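Local atomic coordinates of coiled-coil quantitatively-enriched protein 1 (Schizosaccharomyces pombe, PDB entry 7CUJ), a protein that links telomeres to the meiotic centrosome component pcp1, is essential for forming normal telomere clusters in meiotic prophase, and is needed for telomere length regulation and chromosome segregation. Residues K103-Q108 with S277-T282; E109-L114 with P160-C165. All blocks are in the same frame, centred on the assembly; numbering follows the deposited sequence.

Contact 1: residues K103-Q108 with S277-T282; sequences KFLFLQ and SITEKT
The ring of F106 has T282 O as a loose neighbour at its edge, near the ring plane, F106 CD1 being 4.4 Å from T282 O. Beyond the two segments, the same side chain packs against I14 and L16 of strand 11-16 and L211 of strand 208-213, so the aromatic group reaches from the helix pair down to the sheet. A closer approach is made at the backbone: methyl CG2 of T282 comes within 3.6 Å of F106 N. The CA atoms of F106 and T282 are 5.8 Å apart.

The same methyl also packs against L105, 3.8 Å from L105 CG, while the CD2 branch of L105 reaches onward to the CG2 methyl of T279, likewise 3.8 Å away. The leucine crosses T279 at about a right angle, and threonine methyls rather than hydroxyls meet it. T282 shows how this is achieved: with OG1 anti to the carbonyl carbon (chi1 -52°), its CG2 is presented to helix 102-112 and the hydroxyl turns back along its own helix. There T282 OG1 donates to I278 O at 2.6 Å, from above the carbonyl plane; this oxygen also takes the backbone N-H of T282, so two donors grip it. T279 OG1 is similarly occupied with H275 O.

The two short helical segments approach to 10.0 Å between axes and cross at -40°. With two threonine methyls set against L105 and the start of F106, they exemplify apolar helix-helix packing beside the parallel sheet of an alpha/beta domain.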
loop_
_atom_site.group_PDB
_atom_site.type_symbol
_atom_site.label_atom_id
_atom_site.label_comp_id
_atom_site.label_asym_id
_atom_site.label_seq_id
_atom_site.Cartn_x
_atom_site.Cartn_y
_atom_site.Cartn_z
ATOM N N LYS A 103 -29.533 7.977 8.607
ATOM C CA LYS A 103 -29.878 7.532 9.948
ATOM C C LYS A 103 -30.521 8.676 10.729
ATOM O O LYS A 103 -31.560 8.489 11.359
ATOM C CB LYS A 103 -28.646 6.961 10.654
ATOM C CG LYS A 103 -28.204 5.599 10.145
ATOM C CD LYS A 103 -27.036 5.020 10.902
ATOM C CE LYS A 103 -26.700 3.619 10.437
ATOM N NZ LYS A 103 -25.505 3.090 11.133
ATOM N N PHE A 104 -29.888 9.856 10.679
ATOM C CA PHE A 104 -30.421 11.058 11.298
ATOM C C PHE A 104 -31.796 11.378 10.712
ATOM O O PHE A 104 -32.740 11.638 11.460
ATOM C CB PHE A 104 -29.448 12.228 11.129
ATOM C CG PHE A 104 -28.425 12.376 12.227
ATOM C CD1 PHE A 104 -27.552 11.342 12.532
ATOM C CD2 PHE A 104 -28.320 13.560 12.945
ATOM C CE1 PHE A 104 -26.609 11.483 13.541
ATOM C CE2 PHE A 104 -27.375 13.702 13.951
ATOM C CZ PHE A 104 -26.520 12.663 14.247
ATOM N N LEU A 105 -31.895 11.341 9.376
ATOM C CA LEU A 105 -33.129 11.656 8.673
ATOM C C LEU A 105 -34.216 10.655 9.054
ATOM O O LEU A 105 -35.366 11.041 9.260
ATOM C CB LEU A 105 -32.882 11.662 7.159
ATOM C CG LEU A 105 -34.110 11.932 6.286
ATOM C CD1 LEU A 105 -34.731 13.286 6.597
ATOM C CD2 LEU A 105 -33.754 11.840 4.810
ATOM N N PHE A 106 -33.838 9.372 9.149
ATOM C CA PHE A 106 -34.768 8.328 9.546
ATOM C C PHE A 106 -35.378 8.661 10.906
ATOM O O PHE A 106 -36.597 8.619 11.061
ATOM C CB PHE A 106 -34.101 6.949 9.560
ATOM C CG PHE A 106 -34.946 5.867 10.181
ATOM C CD1 PHE A 106 -35.924 5.216 9.441
ATOM C CD2 PHE A 106 -34.788 5.520 11.517
ATOM C CE1 PHE A 106 -36.715 4.232 10.017
ATOM C CE2 PHE A 106 -35.581 4.537 12.092
ATOM C CZ PHE A 106 -36.544 3.896 11.342
ATOM N N LEU A 107 -34.517 8.993 11.875
ATOM C CA LEU A 107 -34.940 9.235 13.245
ATOM C C LEU A 107 -35.857 10.454 13.312
ATOM O O LEU A 107 -36.813 10.466 14.084
ATOM C CB LEU A 107 -33.705 9.400 14.136
ATOM C CG LEU A 107 -32.943 8.111 14.449
ATOM C CD1 LEU A 107 -31.615 8.417 15.120
ATOM C CD2 LEU A 107 -33.771 7.172 15.314
ATOM N N GLN A 108 -35.567 11.465 12.484
ATOM C CA GLN A 108 -36.365 12.679 12.415
ATOM C C GLN A 108 -37.768 12.344 11.917
ATOM O O GLN A 108 -38.755 12.726 12.541
ATOM C CB GLN A 108 -35.705 13.696 11.481
ATOM C CG GLN A 108 -36.367 15.068 11.495
ATOM C CD GLN A 108 -36.176 15.797 10.187
ATOM O OE1 GLN A 108 -36.805 15.484 9.179
ATOM N NE2 GLN A 108 -35.303 16.790 10.198
ATOM N N SER A 277 -33.610 10.821 -4.196
ATOM C CA SER A 277 -34.153 9.474 -4.099
ATOM C C SER A 277 -33.912 8.873 -2.714
ATOM O O SER A 277 -34.759 8.136 -2.213
ATOM C CB SER A 277 -33.626 8.586 -5.199
ATOM O OG SER A 277 -32.211 8.654 -5.279
ATOM N N ILE A 278 -32.760 9.196 -2.106
ATOM C CA ILE A 278 -32.416 8.730 -0.769
ATOM C C ILE A 278 -33.453 9.246 0.229
ATOM O O ILE A 278 -33.941 8.485 1.061
ATOM C CB ILE A 278 -30.977 9.136 -0.382
ATOM C CG1 ILE A 278 -29.933 8.304 -1.132
ATOM C CG2 ILE A 278 -30.772 9.058 1.126
ATOM C CD1 ILE A 278 -28.522 8.842 -1.041
ATOM N N THR A 279 -33.785 10.539 0.118
ATOM C CA THR A 279 -34.724 11.198 1.014
ATOM C C THR A 279 -36.100 10.541 0.920
ATOM O O THR A 279 -36.731 10.294 1.945
ATOM C CB THR A 279 -34.797 12.706 0.735
ATOM O OG1 THR A 279 -33.466 13.195 0.556
ATOM C CG2 THR A 279 -35.487 13.480 1.837
ATOM N N GLU A 280 -36.546 10.266 -0.315
ATOM C CA GLU A 280 -37.830 9.635 -0.577
ATOM C C GLU A 280 -37.893 8.278 0.118
ATOM O O GLU A 280 -38.845 7.998 0.843
ATOM C CB GLU A 280 -38.044 9.438 -2.080
ATOM C CG GLU A 280 -38.580 10.661 -2.798
ATOM C CD GLU A 280 -38.673 10.487 -4.305
ATOM O OE1 GLU A 280 -39.794 10.576 -4.841
ATOM O OE2 GLU A 280 -37.620 10.266 -4.941
ATOM N N LYS A 281 -36.867 7.450 -0.121
ATOM C CA LYS A 281 -36.797 6.093 0.400
ATOM C C LYS A 281 -36.789 6.121 1.926
ATOM O O LYS A 281 -37.476 5.319 2.557
ATOM C CB LYS A 281 -35.554 5.371 -0.132
ATOM C CG LYS A 281 -35.592 4.993 -1.606
ATOM C CD LYS A 281 -34.220 4.681 -2.172
ATOM C CE LYS A 281 -34.215 4.517 -3.678
ATOM N NZ LYS A 281 -32.836 4.426 -4.215
ATOM N N THR A 282 -36.018 7.055 2.499
ATOM C CA THR A 282 -35.827 7.158 3.939
ATOM C C THR A 282 -37.152 7.491 4.624
ATOM O O THR A 282 -37.467 6.924 5.667
ATOM C CB THR A 282 -34.717 8.157 4.293
ATOM O OG1 THR A 282 -33.545 7.809 3.554
ATOM C CG2 THR A 282 -34.393 8.186 5.770
#

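Contact 2: residues E109-L114 with P160-C165; sequences ELFKNL and PAIWIC
F111 drives the outer end of its ring against I162, with F111 CZ 3.6 Å from I162 CD1. The methyl lies at the ring edge, near its plane. Nor is this a one-atom touch: F111 CZ also meets I162 CG2 at 3.7 Å, and F111 CE2 sits 3.8 Å from I162 CD1, so two branches of the isoleucine receive the rim of the phenylalanine. On the other side of the ring tip, F111 CE1 comes obliquely to 4.1 Å from the carbonyl oxygen A161 O, a looser neighbour.

Torsions bring both partners to this meeting. F111 carries CG anti to its carbonyl carbon (chi1 -71°), which sends the ring off the helix toward the start of strand 162-166; I162 extends CG1 opposite its backbone N (chi1 179°). A second aromatic, F122, meets the F111 ring with planes at about 85°, and I144 adds a further apolar touch. An alanine in place of F111 would probably open a gap beside I162 CD1 and CG2 and deprive F122 of its ring partner.

Further along, N113 reaches back with its backbone N and side-chain ND2 to E109 O, the two coming from opposite faces of its plane and N113 ND2 lying 3.1 Å from E109 O. N113 O in turn accepts a hydrogen bond from K294 NZ, tying N113 to helix 275-294.

Backbone bonds hold I162 to D145 and E147, and W163 to F122 and L124, placing strand 162-166 between strands 146-148 and 121-126. Helix 102-112 thus rests its later half on that part of the sheet, while L110 and L114 reach A290 of helix 275-294.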
loop_
_atom_site.group_PDB
_atom_site.type_symbol
_atom_site.label_atom_id
_atom_site.label_comp_id
_atom_site.label_asym_id
_atom_site.label_seq_id
_atom_site.Cartn_x
_atom_site.Cartn_y
_atom_site.Cartn_z
ATOM N N GLU A 109 -37.832 11.623 10.790
ATOM C CA GLU A 109 -39.078 11.357 10.088
ATOM C C GLU A 109 -39.913 10.331 10.851
ATOM O O GLU A 109 -41.129 10.282 10.676
ATOM C CB GLU A 109 -38.815 10.893 8.653
ATOM C CG GLU A 109 -38.186 11.954 7.765
ATOM C CD GLU A 109 -39.052 13.154 7.412
ATOM O OE1 GLU A 109 -40.296 13.048 7.502
ATOM O OE2 GLU A 109 -38.475 14.196 7.036
ATOM N N LEU A 110 -39.255 9.519 11.689
ATOM C CA LEU A 110 -39.954 8.528 12.493
ATOM C C LEU A 110 -40.862 9.232 13.498
ATOM O O LEU A 110 -42.053 8.943 13.556
ATOM C CB LEU A 110 -38.947 7.611 13.196
ATOM C CG LEU A 110 -39.553 6.481 14.031
ATOM C CD1 LEU A 110 -40.230 5.441 13.147
ATOM C CD2 LEU A 110 -38.499 5.826 14.910
ATOM N N PHE A 111 -40.286 10.161 14.272
ATOM C CA PHE A 111 -41.007 10.861 15.324
ATOM C C PHE A 111 -41.990 11.866 14.729
ATOM O O PHE A 111 -43.018 12.160 15.336
ATOM C CB PHE A 111 -40.034 11.495 16.320
ATOM C CG PHE A 111 -39.312 10.502 17.196
ATOM C CD1 PHE A 111 -39.970 9.859 18.234
ATOM C CD2 PHE A 111 -37.975 10.204 16.980
ATOM C CE1 PHE A 111 -39.308 8.941 19.036
ATOM C CE2 PHE A 111 -37.312 9.285 17.781
ATOM C CZ PHE A 111 -37.980 8.656 18.808
ATOM N N LYS A 112 -41.662 12.374 13.534
ATOM C CA LYS A 112 -42.502 13.299 12.789
ATOM C C LYS A 112 -43.845 12.640 12.477
ATOM O O LYS A 112 -44.882 13.302 12.504
ATOM C CB LYS A 112 -41.794 13.699 11.491
ATOM C CG LYS A 112 -42.143 15.072 10.932
ATOM C CD LYS A 112 -41.265 15.450 9.758
ATOM C CE LYS A 112 -41.116 16.945 9.575
ATOM N NZ LYS A 112 -39.965 17.271 8.699
ATOM N N ASN A 113 -43.808 11.333 12.184
ATOM C CA ASN A 113 -44.978 10.573 11.772
ATOM C C ASN A 113 -45.491 9.710 12.924
ATOM O O ASN A 113 -46.462 8.978 12.755
ATOM C CB ASN A 113 -44.694 9.715 10.535
ATOM C CG ASN A 113 -44.608 10.522 9.257
ATOM O OD1 ASN A 113 -45.587 11.137 8.836
ATOM N ND2 ASN A 113 -43.445 10.518 8.627
ATOM N N LEU A 114 -44.836 9.797 14.089
ATOM C CA LEU A 114 -45.267 9.043 15.257
ATOM C C LEU A 114 -46.176 9.913 16.123
ATOM O O LEU A 114 -47.102 9.402 16.750
ATOM C CB LEU A 114 -44.043 8.544 16.033
ATOM C CG LEU A 114 -44.224 7.236 16.806
ATOM C CD1 LEU A 114 -44.820 6.145 15.927
ATOM C CD2 LEU A 114 -42.896 6.775 17.386
ATOM N N PRO A 160 -38.660 9.862 28.982
ATOM C CA PRO A 160 -38.653 10.645 27.742
ATOM C C PRO A 160 -39.239 9.894 26.548
ATOM O O PRO A 160 -39.563 8.710 26.645
ATOM C CB PRO A 160 -37.163 10.919 27.469
ATOM C CG PRO A 160 -36.465 10.635 28.781
ATOM C CD PRO A 160 -37.297 9.557 29.443
ATOM N N ALA A 161 -39.368 10.605 25.421
ATOM C CA ALA A 161 -39.797 10.006 24.168
ATOM C C ALA A 161 -38.703 9.088 23.618
ATOM O O ALA A 161 -39.015 8.076 22.990
ATOM C CB ALA A 161 -40.200 11.078 23.183
ATOM N N ILE A 162 -37.430 9.436 23.870
ATOM C CA ILE A 162 -36.289 8.617 23.470
ATOM C C ILE A 162 -35.061 8.946 24.326
ATOM O O ILE A 162 -34.650 10.101 24.412
ATOM C CB ILE A 162 -36.004 8.726 21.951
ATOM C CG1 ILE A 162 -34.796 7.886 21.526
ATOM C CG2 ILE A 162 -35.871 10.174 21.498
ATOM C CD1 ILE A 162 -34.756 7.549 20.048
ATOM N N TRP A 163 -34.489 7.912 24.962
ATOM C CA TRP A 163 -33.167 7.975 25.571
ATOM C C TRP A 163 -32.104 7.789 24.489
ATOM O O TRP A 163 -32.251 6.924 23.625
ATOM C CB TRP A 163 -33.008 6.891 26.648
ATOM C CG TRP A 163 -33.722 7.123 27.946
ATOM C CD1 TRP A 163 -34.808 6.436 28.410
ATOM C CD2 TRP A 163 -33.382 8.071 28.978
ATOM N NE1 TRP A 163 -35.176 6.898 29.644
ATOM C CE2 TRP A 163 -34.322 7.901 30.019
ATOM C CE3 TRP A 163 -32.390 9.050 29.122
ATOM C CZ2 TRP A 163 -34.298 8.672 31.180
ATOM C CZ3 TRP A 163 -32.367 9.812 30.271
ATOM C CH2 TRP A 163 -33.308 9.625 31.286
ATOM N N ILE A 164 -31.034 8.597 24.548
ATOM C CA ILE A 164 -29.858 8.418 23.705
ATOM C C ILE A 164 -28.713 7.918 24.581
ATOM O O ILE A 164 -28.216 8.655 25.432
ATOM C CB ILE A 164 -29.468 9.719 22.971
ATOM C CG1 ILE A 164 -30.626 10.323 22.170
ATOM C CG2 ILE A 164 -28.226 9.515 22.111
ATOM C CD1 ILE A 164 -31.211 9.406 21.118
ATOM N N CYS A 165 -28.281 6.673 24.342
ATOM C CA CYS A 165 -27.304 6.021 25.200
ATOM C C CYS A 165 -26.006 5.756 24.439
ATOM O O CYS A 165 -26.015 5.205 23.339
ATOM C CB CYS A 165 -27.854 4.711 25.751
ATOM S SG CYS A 165 -26.859 4.024 27.100
#

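How the contacts relate
Helix 102-112 serves two partners in succession: residues 103-108 pack on helix 275-294 in contact 1, and residues 109-114, which follow directly, reach strand 162-166 in contact 2. The centres of the two contacts lie about 14 Å apart, and their segments adjoin in sequence without otherwise touching each other. Along the chain, contact 2 is nested inside the much longer loop closed by contact 1. The helix therefore joins a late helix to a strand near one edge of the six-stranded parallel sheet, within the alpha/beta domain formed by this middle portion of the longer protein.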